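Long-range contact in uncharacterized protein Ta1441 (Thermoplasma acidophilum, PDB 3GAA), which is of unknown function but, as a PAC2-family protein, may act as a proteasome assembly chaperone: residues Phe140-Lys145 and Ser184-Thr189. Sequence-based numbering, arbitrary orientation.
Sequences FAVAEK and SFITPT
Phe140-Val142 and Ser184-Ile186 form an antiparallel strand pair near one border of the mixed sheet, as formed within this chain, of this PAC2-family protein, a worked example of how four backbone hydrogen bonds pair a three-residue strand with a longer neighbour while side chains pack over both faces. Two hydrogen-bonded pairs, Phe140 with Ile186 and Val142 with Ser184, flank the non-hydrogen-bonded pair Ala141-Phe185. At the first, Phe140 N reaches Ile186 O at 2.8 Å, and Ile186 N returns a bond to Phe140 O. At the other end, Ser184 N donates to Val142 O at 2.8 Å, while Val142 N answers to Ser184 O at 3.0 Å.

On the face of Phe140, Val142, Ser184 and Ile186, the methyl CG1 of Val142 touches CD1 of Ile186 at 3.6 Å, the two side chains passing at a slant. Phe140, which buries more area in the contact than any other residue of the pair, brings CD2 of its ring to 3.7 Å from Ile186 O. The other face carries Ala141 and Phe185, where CB of Ala141 lies 4.1 Å from CD1 of Phe185. CG of Phe185 is anti to its own carbonyl carbon (chi1 -67°), which helps to turn the ring edge-on to Phe140 O.

Strand 140-142 runs between 181-190 and 157-158, with Ala141 bonded through its backbone to Gln157 and Ala159. Beyond 181-190 lies strand 121-130, where Ile124 O accepts Ser184 OG. Helix 196-210 packs on the Phe185 face, and Leu75 of a second subunit rests against Val142.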
ATOM      1  N   PHE A 140      24.806 -30.032  28.590  1.00 32.13           N
ATOM      2  CA  PHE A 140      23.886 -30.653  27.664  1.00 32.07           C
ATOM      3  C   PHE A 140      23.759 -29.820  26.468  1.00 32.05           C
ATOM      4  O   PHE A 140      24.132 -28.655  26.481  1.00 31.55           O
ATOM      5  CB  PHE A 140      22.528 -30.879  28.288  1.00 31.76           C
ATOM      6  CG  PHE A 140      22.604 -31.652  29.516  1.00 30.43           C
ATOM      7  CD1 PHE A 140      22.690 -33.041  29.461  1.00 32.46           C
ATOM      8  CD2 PHE A 140      22.722 -31.015  30.720  1.00 28.46           C
ATOM      9  CE1 PHE A 140      22.825 -33.810  30.657  1.00 32.48           C
ATOM     10  CE2 PHE A 140      22.831 -31.756  31.919  1.00 30.52           C
ATOM     11  CZ  PHE A 140      22.883 -33.156  31.893  1.00 28.60           C
ATOM     12  N   ALA A 141      23.250 -30.466  25.434  1.00 33.21           N
ATOM     13  CA  ALA A 141      23.018 -29.873  24.137  1.00 34.18           C
ATOM     14  C   ALA A 141      21.636 -30.230  23.583  1.00 35.68           C
ATOM     15  O   ALA A 141      21.185 -31.398  23.647  1.00 36.92           O
ATOM     16  CB  ALA A 141      24.047 -30.353  23.180  1.00 33.75           C
ATOM     17  N   VAL A 142      20.971 -29.240  22.987  1.00 36.61           N
ATOM     18  CA  VAL A 142      19.977 -29.564  21.992  1.00 36.28           C
ATOM     19  C   VAL A 142      20.551 -29.166  20.642  1.00 36.66           C
ATOM     20  O   VAL A 142      20.916 -28.031  20.449  1.00 36.98           O
ATOM     21  CB  VAL A 142      18.594 -28.996  22.300  1.00 36.46           C
ATOM     22  CG1 VAL A 142      18.539 -28.295  23.675  1.00 35.23           C
ATOM     23  CG2 VAL A 142      18.110 -28.165  21.146  1.00 36.23           C
ATOM     24  N   ALA A 143      20.721 -30.158  19.759  1.00 36.88           N
ATOM     25  CA  ALA A 143      21.170 -29.957  18.381  1.00 36.88           C
ATOM     26  C   ALA A 143      20.552 -31.053  17.510  1.00 37.60           C
ATOM     27  O   ALA A 143      19.841 -31.897  17.999  1.00 37.52           O
ATOM     28  CB  ALA A 143      22.685 -29.993  18.290  1.00 35.55           C
ATOM     29  N   GLU A 144      20.819 -31.031  16.212  1.00 38.98           N
ATOM     30  CA  GLU A 144      20.409 -32.114  15.325  1.00 39.84           C
ATOM     31  C   GLU A 144      21.345 -33.297  15.402  1.00 40.61           C
ATOM     32  O   GLU A 144      22.507 -33.146  15.772  1.00 40.62           O
ATOM     33  CB  GLU A 144      20.360 -31.618  13.905  1.00 39.89           C
ATOM     34  CG  GLU A 144      19.270 -30.564  13.733  1.00 42.55           C
ATOM     35  CD  GLU A 144      19.257 -29.957  12.335  1.00 47.07           C
ATOM     36  OE1 GLU A 144      20.136 -29.077  12.034  1.00 51.57           O
ATOM     37  OE2 GLU A 144      18.370 -30.356  11.541  1.00 46.34           O
ATOM     38  N   LYS A 145      20.828 -34.473  15.029  1.00 41.57           N
ATOM     39  CA  LYS A 145      21.498 -35.754  15.253  1.00 41.64           C
ATOM     40  C   LYS A 145      22.957 -35.719  14.845  1.00 40.75           C
ATOM     41  O   LYS A 145      23.845 -36.046  15.617  1.00 40.56           O
ATOM     42  CB  LYS A 145      20.785 -36.892  14.518  1.00 42.25           C
ATOM     43  CG  LYS A 145      19.817 -37.706  15.397  1.00 46.54           C
ATOM     44  CD  LYS A 145      19.647 -39.192  14.875  1.00 52.75           C
ATOM     45  CE  LYS A 145      18.842 -40.128  15.874  1.00 55.04           C
ATOM     46  NZ  LYS A 145      17.333 -40.204  15.655  1.00 57.36           N
ATOM     47  N   SER A 184      21.730 -25.374  21.069  1.00 32.41           N
ATOM     48  CA  SER A 184      21.757 -24.763  22.357  1.00 32.85           C
ATOM     49  C   SER A 184      22.653 -25.580  23.321  1.00 32.47           C
ATOM     50  O   SER A 184      22.689 -26.789  23.224  1.00 32.96           O
ATOM     51  CB  SER A 184      20.335 -24.645  22.879  1.00 32.53           C
ATOM     52  OG  SER A 184      20.400 -24.528  24.284  1.00 34.36           O
ATOM     53  N   PHE A 185      23.408 -24.918  24.202  1.00 32.03           N
ATOM     54  CA  PHE A 185      24.051 -25.617  25.304  1.00 31.28           C
ATOM     55  C   PHE A 185      23.357 -25.198  26.613  1.00 31.54           C
ATOM     56  O   PHE A 185      23.035 -24.012  26.818  1.00 31.30           O
ATOM     57  CB  PHE A 185      25.527 -25.257  25.372  1.00 31.64           C
ATOM     58  CG  PHE A 185      26.351 -25.751  24.208  1.00 30.19           C
ATOM     59  CD1 PHE A 185      26.430 -27.092  23.910  1.00 29.32           C
ATOM     60  CD2 PHE A 185      27.082 -24.889  23.468  1.00 30.04           C
ATOM     61  CE1 PHE A 185      27.180 -27.548  22.907  1.00 27.79           C
ATOM     62  CE2 PHE A 185      27.856 -25.354  22.419  1.00 30.79           C
ATOM     63  CZ  PHE A 185      27.885 -26.678  22.142  1.00 30.66           C
ATOM     64  N   ILE A 186      23.095 -26.180  27.472  1.00 31.15           N
ATOM     65  CA  ILE A 186      22.532 -25.933  28.781  1.00 31.00           C
ATOM     66  C   ILE A 186      23.402 -26.544  29.886  1.00 31.47           C
ATOM     67  O   ILE A 186      23.968 -27.650  29.776  1.00 30.37           O
ATOM     68  CB  ILE A 186      21.108 -26.476  28.928  1.00 31.63           C
ATOM     69  CG1 ILE A 186      20.219 -26.036  27.748  1.00 33.13           C
ATOM     70  CG2 ILE A 186      20.512 -25.937  30.195  1.00 30.01           C
ATOM     71  CD1 ILE A 186      20.172 -27.048  26.570  1.00 34.36           C
ATOM     72  N   THR A 187      23.526 -25.799  30.970  1.00 32.22           N
ATOM     73  CA  THR A 187      24.361 -26.258  32.056  1.00 32.81           C
ATOM     74  C   THR A 187      23.618 -26.066  33.380  1.00 31.85           C
ATOM     75  O   THR A 187      22.981 -25.091  33.552  1.00 31.03           O
ATOM     76  CB  THR A 187      25.713 -25.546  32.003  1.00 32.67           C
ATOM     77  OG1 THR A 187      26.669 -26.343  32.696  1.00 36.57           O
ATOM     78  CG2 THR A 187      25.647 -24.159  32.637  1.00 33.25           C
ATOM     79  N   PRO A 188      23.668 -27.034  34.293  1.00 32.27           N
ATOM     80  CA  PRO A 188      22.998 -26.809  35.561  1.00 32.27           C
ATOM     81  C   PRO A 188      23.636 -25.650  36.298  1.00 33.53           C
ATOM     82  O   PRO A 188      24.853 -25.531  36.338  1.00 32.84           O
ATOM     83  CB  PRO A 188      23.242 -28.102  36.337  1.00 31.53           C
ATOM     84  CG  PRO A 188      23.936 -29.043  35.426  1.00 31.23           C
ATOM     85  CD  PRO A 188      24.492 -28.260  34.307  1.00 32.86           C
ATOM     86  N   THR A 189      22.825 -24.806  36.898  1.00 35.76           N
ATOM     87  CA  THR A 189      23.360 -23.670  37.614  1.00 38.12           C
ATOM     88  C   THR A 189      22.587 -23.391  38.934  1.00 40.64           C
ATOM     89  O   THR A 189      21.361 -23.495  38.994  1.00 42.17           O
ATOM     90  CB  THR A 189      23.534 -22.420  36.625  1.00 38.37           C
ATOM     91  OG1 THR A 189      23.318 -21.176  37.308  1.00 38.06           O
ATOM     92  CG2 THR A 189      22.656 -22.516  35.430  1.00 34.85           C
TER